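Local coordinates for mutT/nudix family protein (Listeria innocua, PDB 3I9X) that is probably a hydrolase of the Nudix family, although its own substrate and reaction remain to be established, at residues H47-K52 / A70-F75; R112-W117 / L157-L162. One frame throughout, in Å; residues are numbered along the deposited sequence.

Contact 1: H47-K52 / A70-F75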
ATOM      1  N   HIS A  47       4.496 -22.348   8.110  1.00 39.41           N
ATOM      2  CA  HIS A  47       5.034 -22.676   6.781  1.00 38.78           C
ATOM      3  C   HIS A  47       4.551 -21.695   5.724  1.00 38.69           C
ATOM      4  O   HIS A  47       3.436 -21.149   5.832  1.00 38.70           O
ATOM      5  CB  HIS A  47       4.577 -24.074   6.350  1.00 39.11           C
ATOM      6  CG  HIS A  47       5.268 -25.198   7.053  1.00 40.95           C
ATOM      7  ND1 HIS A  47       5.278 -25.324   8.427  1.00 43.52           N
ATOM      8  CD2 HIS A  47       5.984 -26.247   6.568  1.00 44.87           C
ATOM      9  CE1 HIS A  47       5.962 -26.410   8.755  1.00 46.64           C
ATOM     10  NE2 HIS A  47       6.395 -26.992   7.647  1.00 46.11           N
ATOM     11  N   ILE A  48       5.343 -21.546   4.650  1.00 36.89           N
ATOM     12  CA  ILE A  48       5.005 -20.693   3.524  1.00 35.79           C
ATOM     13  C   ILE A  48       5.074 -21.428   2.179  1.00 35.95           C
ATOM     14  O   ILE A  48       5.985 -22.246   1.957  1.00 34.40           O
ATOM     15  CB  ILE A  48       5.880 -19.426   3.538  1.00 35.63           C
ATOM     16  CG1 ILE A  48       5.523 -18.527   2.388  1.00 34.34           C
ATOM     17  CG2 ILE A  48       7.412 -19.764   3.513  1.00 37.34           C
ATOM     18  CD1 ILE A  48       6.140 -17.144   2.445  1.00 32.83           C
ATOM     19  N   LEU A  49       4.089 -21.170   1.300  1.00 34.39           N
ATOM     20  CA  LEU A  49       4.120 -21.657  -0.074  1.00 34.98           C
ATOM     21  C   LEU A  49       4.932 -20.739  -1.002  1.00 36.13           C
ATOM     22  O   LEU A  49       4.661 -19.538  -1.147  1.00 36.43           O
ATOM     23  CB  LEU A  49       2.731 -21.802  -0.674  1.00 33.67           C
ATOM     24  CG  LEU A  49       2.683 -22.691  -1.915  1.00 36.98           C
ATOM     25  CD1 LEU A  49       2.737 -24.199  -1.562  1.00 37.96           C
ATOM     26  CD2 LEU A  49       1.408 -22.437  -2.800  1.00 39.03           C
ATOM     27  N   LEU A  50       5.897 -21.322  -1.696  1.00 36.80           N
ATOM     28  CA  LEU A  50       6.720 -20.561  -2.627  1.00 36.85           C
ATOM     29  C   LEU A  50       6.877 -21.310  -3.926  1.00 37.30           C
ATOM     30  O   LEU A  50       6.750 -22.532  -3.957  1.00 37.58           O
ATOM     31  CB  LEU A  50       8.070 -20.285  -2.030  1.00 36.20           C
ATOM     32  CG  LEU A  50       8.152 -19.460  -0.773  1.00 36.98           C
ATOM     33  CD1 LEU A  50       9.646 -19.526  -0.209  1.00 33.52           C
ATOM     34  CD2 LEU A  50       7.702 -18.042  -1.015  1.00 34.05           C
ATOM     35  N   ILE A  51       7.145 -20.541  -4.983  1.00 37.15           N
ATOM     36  CA  ILE A  51       7.154 -21.033  -6.333  1.00 37.73           C
ATOM     37  C   ILE A  51       8.504 -20.665  -7.003  1.00 38.18           C
ATOM     38  O   ILE A  51       8.908 -19.489  -7.108  1.00 36.99           O
ATOM     39  CB  ILE A  51       5.992 -20.437  -7.127  1.00 36.80           C
ATOM     40  CG1 ILE A  51       4.634 -20.722  -6.423  1.00 38.90           C
ATOM     41  CG2 ILE A  51       5.991 -20.960  -8.577  1.00 36.50           C
ATOM     42  CD1 ILE A  51       3.435 -20.176  -7.187  1.00 38.45           C
ATOM     43  N   LYS A  52       9.219 -21.683  -7.458  1.00 39.25           N
ATOM     44  CA  LYS A  52      10.557 -21.414  -8.049  1.00 39.62           C
ATOM     45  C   LYS A  52      10.358 -20.859  -9.442  1.00 38.58           C
ATOM     46  O   LYS A  52       9.616 -21.425 -10.229  1.00 38.63           O
ATOM     47  CB  LYS A  52      11.356 -22.683  -8.088  1.00 40.49           C
ATOM     48  CG  LYS A  52      12.820 -22.566  -8.527  1.00 43.34           C
ATOM     49  CD  LYS A  52      13.380 -23.971  -8.698  1.00 49.60           C
ATOM     50  CE  LYS A  52      14.601 -24.220  -7.833  1.00 55.23           C
ATOM     51  NZ  LYS A  52      14.867 -25.684  -7.735  1.00 57.26           N
ATOM     52  N   ALA A  70       9.890 -17.437  -5.367  1.00 36.77           N
ATOM     53  CA  ALA A  70       9.070 -16.247  -5.276  1.00 35.91           C
ATOM     54  C   ALA A  70       7.750 -16.600  -4.585  1.00 35.92           C
ATOM     55  O   ALA A  70       7.267 -17.731  -4.721  1.00 35.01           O
ATOM     56  CB  ALA A  70       8.751 -15.701  -6.675  1.00 35.50           C
ATOM     57  N   VAL A  71       7.156 -15.612  -3.911  1.00 34.76           N
ATOM     58  CA  VAL A  71       5.792 -15.785  -3.422  1.00 35.42           C
ATOM     59  C   VAL A  71       4.849 -15.854  -4.605  1.00 34.73           C
ATOM     60  O   VAL A  71       5.110 -15.280  -5.641  1.00 35.68           O
ATOM     61  CB  VAL A  71       5.362 -14.688  -2.415  1.00 35.30           C
ATOM     62  CG1 VAL A  71       6.315 -14.719  -1.260  1.00 33.93           C
ATOM     63  CG2 VAL A  71       5.262 -13.269  -3.075  1.00 33.05           C
ATOM     64  N   PRO A  72       3.748 -16.555  -4.454  1.00 34.41           N
ATOM     65  CA  PRO A  72       2.694 -16.402  -5.448  1.00 34.62           C
ATOM     66  C   PRO A  72       2.220 -14.947  -5.608  1.00 36.20           C
ATOM     67  O   PRO A  72       2.253 -14.159  -4.648  1.00 32.95           O
ATOM     68  CB  PRO A  72       1.560 -17.218  -4.864  1.00 35.19           C
ATOM     69  CG  PRO A  72       2.262 -18.141  -3.830  1.00 34.41           C
ATOM     70  CD  PRO A  72       3.331 -17.356  -3.311  1.00 34.57           C
ATOM     71  N   GLY A  73       1.802 -14.616  -6.832  1.00 37.38           N
ATOM     72  CA  GLY A  73       1.218 -13.315  -7.131  1.00 38.81           C
ATOM     73  C   GLY A  73       1.114 -13.089  -8.619  1.00 39.88           C
ATOM     74  O   GLY A  73       1.370 -13.989  -9.414  1.00 39.95           O
ATOM     75  N   GLY A  74       0.749 -11.876  -9.003  1.00 42.20           N
ATOM     76  CA  GLY A  74       0.622 -11.526 -10.420  1.00 42.42           C
ATOM     77  C   GLY A  74       0.390 -10.044 -10.599  1.00 44.35           C
ATOM     78  O   GLY A  74       0.228  -9.295  -9.600  1.00 42.52           O
ATOM     79  N   PHE A  75       0.369  -9.614 -11.872  1.00 45.67           N
ATOM     80  CA  PHE A  75       0.039  -8.224 -12.231  1.00 47.14           C
ATOM     81  C   PHE A  75      -1.426  -7.894 -12.002  1.00 47.11           C
ATOM     82  O   PHE A  75      -2.268  -8.737 -12.237  1.00 48.20           O
ATOM     83  CB  PHE A  75       0.488  -7.937 -13.668  1.00 48.27           C
ATOM     84  CG  PHE A  75       1.977  -7.905 -13.799  1.00 49.20           C
ATOM     85  CD1 PHE A  75       2.680  -6.765 -13.461  1.00 50.38           C
ATOM     86  CD2 PHE A  75       2.680  -9.037 -14.167  1.00 52.55           C
ATOM     87  CE1 PHE A  75       4.067  -6.725 -13.540  1.00 51.50           C
ATOM     88  CE2 PHE A  75       4.073  -9.010 -14.241  1.00 52.02           C
ATOM     89  CZ  PHE A  75       4.758  -7.850 -13.945  1.00 52.99           C
TER
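Ile51 and Ala70 pair as an antiparallel hydrogen-bonded couple, each giving its N-H to the other's carbonyl. Ile51 N reaches Ala70 O at 2.8 Å; the bond is nearly straight at the hydrogen (164°) and lies in the carbonyl plane. The return bond, Ala70 N to Ile51 O, is 2.9 Å long but less well aligned: it is more bent at the hydrogen (151°), and its donor stands above the carbonyl plane, off the lone pairs. Leu50 CA adds a CA-H...O contact to Ala70 O at 3.6 Å, giving that oxygen a second, weaker neighbour.

No further bridge follows toward Pro72, which has no N-H to give; Pro72 CD lies 3.3 Å from Leu49 O. The N-H of Val71 is probably taken by His161 ND1. Apolar side chains fill in around the pair. Leu50, with CG anti to its carbonyl carbon (chi1 -62°), carries CD2 to within 3.6 Å of Val71 CG1, and the two branched chains cross at a slant. Ile51 CD1 meets Pro72 CG at 4.1 Å. Small Ala70 suits its place, where its methyl group also packs against Ala158 and His161.

The contact is buried near the centre of the chain. Strand 43-52 pairs with both 69-75 and 144-148, with Leu50 bonded through its backbone to Gly145 and Leu49 to Leu34 of strand 27-40. Helix 161-177 covers Ile48 and Val71 through Leu165, and Met164 also packs on Val71.

Contact 2: R112-W117 / L157-L162. With GOL (glycerol), chain B.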
ATOM      1  N   ARG A 112      13.696  -2.643  -6.955  1.00 48.45           N
ATOM      2  CA  ARG A 112      13.273  -3.908  -6.346  1.00 47.34           C
ATOM      3  C   ARG A 112      13.096  -4.990  -7.394  1.00 47.77           C
ATOM      4  O   ARG A 112      13.426  -6.148  -7.166  1.00 46.98           O
ATOM      5  CB  ARG A 112      11.985  -3.751  -5.506  1.00 46.57           C
ATOM      6  CG  ARG A 112      10.787  -3.090  -6.209  1.00 43.11           C
ATOM      7  CD  ARG A 112       9.573  -3.024  -5.251  1.00 43.63           C
ATOM      8  NE  ARG A 112       9.262  -4.413  -4.893  1.00 38.77           N
ATOM      9  CZ  ARG A 112       8.570  -5.215  -5.667  1.00 36.10           C
ATOM     10  NH1 ARG A 112       7.994  -4.752  -6.758  1.00 37.31           N
ATOM     11  NH2 ARG A 112       8.432  -6.483  -5.331  1.00 39.24           N
ATOM     12  N   ASP A 113      12.569  -4.583  -8.537  1.00 48.57           N
ATOM     13  CA  ASP A 113      12.327  -5.435  -9.663  1.00 49.76           C
ATOM     14  C   ASP A 113      13.187  -4.905 -10.825  1.00 51.59           C
ATOM     15  O   ASP A 113      13.040  -3.747 -11.260  1.00 51.05           O
ATOM     16  CB  ASP A 113      10.846  -5.384 -10.017  1.00 49.58           C
ATOM     17  CG  ASP A 113      10.400  -6.501 -10.957  1.00 50.00           C
ATOM     18  OD1 ASP A 113      11.076  -6.760 -11.985  1.00 51.30           O
ATOM     19  OD2 ASP A 113       9.301  -7.079 -10.716  1.00 49.28           O
ATOM     20  N   PRO A 114      14.087  -5.756 -11.346  1.00 53.79           N
ATOM     21  CA  PRO A 114      14.963  -5.334 -12.463  1.00 54.69           C
ATOM     22  C   PRO A 114      14.208  -5.097 -13.750  1.00 55.37           C
ATOM     23  O   PRO A 114      14.691  -4.377 -14.595  1.00 56.66           O
ATOM     24  CB  PRO A 114      15.923  -6.531 -12.625  1.00 55.67           C
ATOM     25  CG  PRO A 114      15.140  -7.727 -12.033  1.00 54.69           C
ATOM     26  CD  PRO A 114      14.429  -7.105 -10.854  1.00 54.15           C
ATOM     27  N   ARG A 115      13.015  -5.670 -13.886  1.00 56.02           N
ATOM     28  CA  ARG A 115      12.237  -5.524 -15.097  1.00 56.68           C
ATOM     29  C   ARG A 115      11.684  -4.095 -15.312  1.00 56.90           C
ATOM     30  O   ARG A 115      11.271  -3.763 -16.421  1.00 58.45           O
ATOM     31  CB  ARG A 115      11.138  -6.593 -15.147  1.00 57.04           C
ATOM     32  CG  ARG A 115      11.693  -8.074 -15.052  1.00 59.00           C
ATOM     33  CD  ARG A 115      10.584  -9.146 -14.869  1.00 60.64           C
ATOM     34  NE  ARG A 115       9.731  -8.917 -13.684  1.00 62.04           N
ATOM     35  CZ  ARG A 115       8.751  -9.729 -13.264  1.00 62.14           C
ATOM     36  NH1 ARG A 115       8.477 -10.855 -13.921  1.00 61.78           N
ATOM     37  NH2 ARG A 115       8.038  -9.417 -12.173  1.00 60.75           N
ATOM     38  N   GLY A 116      11.711  -3.256 -14.267  1.00 56.18           N
ATOM     39  CA  GLY A 116      11.313  -1.834 -14.347  1.00 55.07           C
ATOM     40  C   GLY A 116      10.825  -1.203 -13.026  1.00 53.41           C
ATOM     41  O   GLY A 116      11.253  -1.575 -11.937  1.00 53.64           O
ATOM     42  N   TRP A 117       9.945  -0.216 -13.134  1.00 51.35           N
ATOM     43  CA  TRP A 117       9.381   0.468 -11.945  1.00 50.24           C
ATOM     44  C   TRP A 117       8.088  -0.276 -11.561  1.00 47.41           C
ATOM     45  O   TRP A 117       7.022  -0.035 -12.160  1.00 45.94           O
ATOM     46  CB  TRP A 117       9.129   1.951 -12.280  1.00 51.10           C
ATOM     47  CG  TRP A 117       8.588   2.809 -11.173  1.00 52.58           C
ATOM     48  CD1 TRP A 117       8.508   2.502  -9.859  1.00 55.51           C
ATOM     49  CD2 TRP A 117       8.114   4.154 -11.307  1.00 54.47           C
ATOM     50  NE1 TRP A 117       7.982   3.566  -9.160  1.00 58.22           N
ATOM     51  CE2 TRP A 117       7.735   4.592 -10.032  1.00 56.22           C
ATOM     52  CE3 TRP A 117       7.984   5.031 -12.388  1.00 56.03           C
ATOM     53  CZ2 TRP A 117       7.242   5.880  -9.797  1.00 56.99           C
ATOM     54  CZ3 TRP A 117       7.475   6.312 -12.163  1.00 57.03           C
ATOM     55  CH2 TRP A 117       7.112   6.723 -10.881  1.00 57.11           C
ATOM     56  N   LEU A 157      15.926 -16.195  -3.015  1.00 40.56           N
ATOM     57  CA  LEU A 157      14.603 -15.587  -3.202  1.00 38.90           C
ATOM     58  C   LEU A 157      14.601 -14.503  -4.281  1.00 38.07           C
ATOM     59  O   LEU A 157      15.479 -13.650  -4.304  1.00 38.25           O
ATOM     60  CB  LEU A 157      14.112 -15.004  -1.869  1.00 38.66           C
ATOM     61  CG  LEU A 157      13.628 -15.998  -0.795  1.00 38.80           C
ATOM     62  CD1 LEU A 157      13.530 -15.347   0.548  1.00 37.87           C
ATOM     63  CD2 LEU A 157      12.283 -16.635  -1.147  1.00 38.70           C
ATOM     64  N   ALA A 158      13.603 -14.522  -5.153  1.00 36.72           N
ATOM     65  CA  ALA A 158      13.474 -13.545  -6.224  1.00 37.77           C
ATOM     66  C   ALA A 158      13.170 -12.114  -5.709  1.00 39.27           C
ATOM     67  O   ALA A 158      12.515 -11.936  -4.667  1.00 38.29           O
ATOM     68  CB  ALA A 158      12.381 -14.007  -7.225  1.00 38.01           C
ATOM     69  N   PHE A 159      13.706 -11.112  -6.410  1.00 40.23           N
ATOM     70  CA  PHE A 159      13.320  -9.692  -6.237  1.00 40.54           C
ATOM     71  C   PHE A 159      13.595  -9.279  -4.816  1.00 40.41           C
ATOM     72  O   PHE A 159      14.665  -9.598  -4.270  1.00 41.16           O
ATOM     73  CB  PHE A 159      11.827  -9.476  -6.586  1.00 41.22           C
ATOM     74  CG  PHE A 159      11.393 -10.110  -7.894  1.00 42.22           C
ATOM     75  CD1 PHE A 159      10.499 -11.181  -7.898  1.00 43.01           C
ATOM     76  CD2 PHE A 159      11.831  -9.606  -9.116  1.00 41.72           C
ATOM     77  CE1 PHE A 159      10.081 -11.767  -9.090  1.00 41.12           C
ATOM     78  CE2 PHE A 159      11.423 -10.209 -10.311  1.00 43.25           C
ATOM     79  CZ  PHE A 159      10.556 -11.280 -10.292  1.00 42.74           C
ATOM     80  N   ASP A 160      12.672  -8.554  -4.191  1.00 39.84           N
ATOM     81  CA  ASP A 160      12.860  -8.216  -2.775  1.00 39.48           C
ATOM     82  C   ASP A 160      12.098  -9.173  -1.883  1.00 38.84           C
ATOM     83  O   ASP A 160      11.751  -8.814  -0.754  1.00 40.37           O
ATOM     84  CB  ASP A 160      12.438  -6.754  -2.474  1.00 39.30           C
ATOM     85  CG  ASP A 160      11.030  -6.436  -2.901  1.00 38.33           C
ATOM     86  OD1 ASP A 160      10.337  -7.272  -3.522  1.00 43.12           O
ATOM     87  OD2 ASP A 160      10.619  -5.289  -2.684  1.00 41.51           O
ATOM     88  N   HIS A 161      11.796 -10.372  -2.363  1.00 37.76           N
ATOM     89  CA  HIS A 161      10.893 -11.235  -1.616  1.00 37.84           C
ATOM     90  C   HIS A 161      11.386 -11.681  -0.248  1.00 39.24           C
ATOM     91  O   HIS A 161      10.535 -12.028   0.603  1.00 38.68           O
ATOM     92  CB  HIS A 161      10.374 -12.407  -2.444  1.00 36.65           C
ATOM     93  CG  HIS A 161       9.424 -11.983  -3.501  1.00 35.07           C
ATOM     94  ND1 HIS A 161       8.696 -12.869  -4.274  1.00 33.71           N
ATOM     95  CD2 HIS A 161       9.103 -10.746  -3.938  1.00 35.68           C
ATOM     96  CE1 HIS A 161       7.957 -12.189  -5.132  1.00 36.60           C
ATOM     97  NE2 HIS A 161       8.180 -10.895  -4.942  1.00 35.83           N
ATOM     98  N   LEU A 162      12.702 -11.651  -0.021  1.00 39.61           N
ATOM     99  CA  LEU A 162      13.245 -11.874   1.300  1.00 41.52           C
ATOM    100  C   LEU A 162      12.729 -10.790   2.271  1.00 43.23           C
ATOM    101  O   LEU A 162      12.388 -11.078   3.429  1.00 42.26           O
ATOM    102  CB  LEU A 162      14.773 -11.829   1.303  1.00 41.08           C
ATOM    103  CG  LEU A 162      15.364 -12.048   2.716  1.00 43.67           C
ATOM    104  CD1 LEU A 162      14.797 -13.317   3.348  1.00 39.99           C
ATOM    105  CD2 LEU A 162      16.952 -12.036   2.780  1.00 43.03           C
TER
HETATM  106  C1  GOL B 186       6.839  -7.814  -8.793  1.00 42.27           C
HETATM  107  O1  GOL B 186       7.822  -6.809  -8.596  1.00 42.60           O
HETATM  108  C2  GOL B 186       7.176  -9.068  -7.977  1.00 40.99           C
HETATM  109  O2  GOL B 186       6.982  -8.823  -6.605  1.00 40.23           O
HETATM  110  C3  GOL B 186       6.335 -10.263  -8.383  1.00 42.23           C
HETATM  111  O3  GOL B 186       4.968  -9.917  -8.618  1.00 41.62           O
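Arg112 NH2 is gripped by two partners, Asp160 OD1 at 2.7 Å and O2 of a bound glycerol at 3.0 Å from that same NH2. Arg112 NE gives a second bond to Asp160 OD2, also 2.7 Å, so the salt bridge is side-on, one nitrogen to each oxygen. The planes are nevertheless 47° apart: OD2 lies in the guanidinium plane, yet NE meets it from above the carboxylate plane. A bend at chi3 (-60°) shapes the Arg112 chain for this grip.

A second side-on salt bridge lies within 112-117. Arg115 NE and NH2 reach the syn lone pairs of Asp113 OD1 and OD2, while OD1 also accepts from Arg115 N, an Asx turn that suits aspartate at the start of this type I turn. Phe159 reaches across from 157-162 to Pro114 and Arg115. Phe159 CZ lies 3.6 Å above the guanidinium plane of Arg115, offset toward the rim, with the two planes tilted; Pro114 CD touches the edge of the Phe159 ring at CD2, 4.0 Å away.

Glycerol, probably from the crystallisation liquor, joins both sides: its O1 donates to Asp113 OD2 at 2.6 Å, and His161 NE2 gives a nearly straight bond (173°) to O2. Asp31 also bonds it, and C2 lies over one face of the Phe159 ring.

Asp160 and Arg115 act from the second shell, positioning Arg112 and Asp113. With Ile118 O and glycerol O1 at NH1, Arg112 is held through all three nitrogens, which fixes its orientation; the site may mark a pocket for a polar ligand.

Contact 1 precedes contact 2 along the chain, and their centres lie 13 Å apart within one Nudix domain. Contact 1 joins two strands of the mixed sheet close to the middle of the molecule; contact 2 lies farther out, where the loop between strands 102-107 and 118-126 meets the approach to helix 161-177. They touch directly: the probable bond from Val71 N to His161 ND1 is the polar junction, while Leu50 packs on Leu157 and Ala70 on Ala158. Because His161 also binds the glycerol through its other ring nitrogen, this one side chain ties the sheet to the pocket, and the bond to Val71 probably helps to orient it.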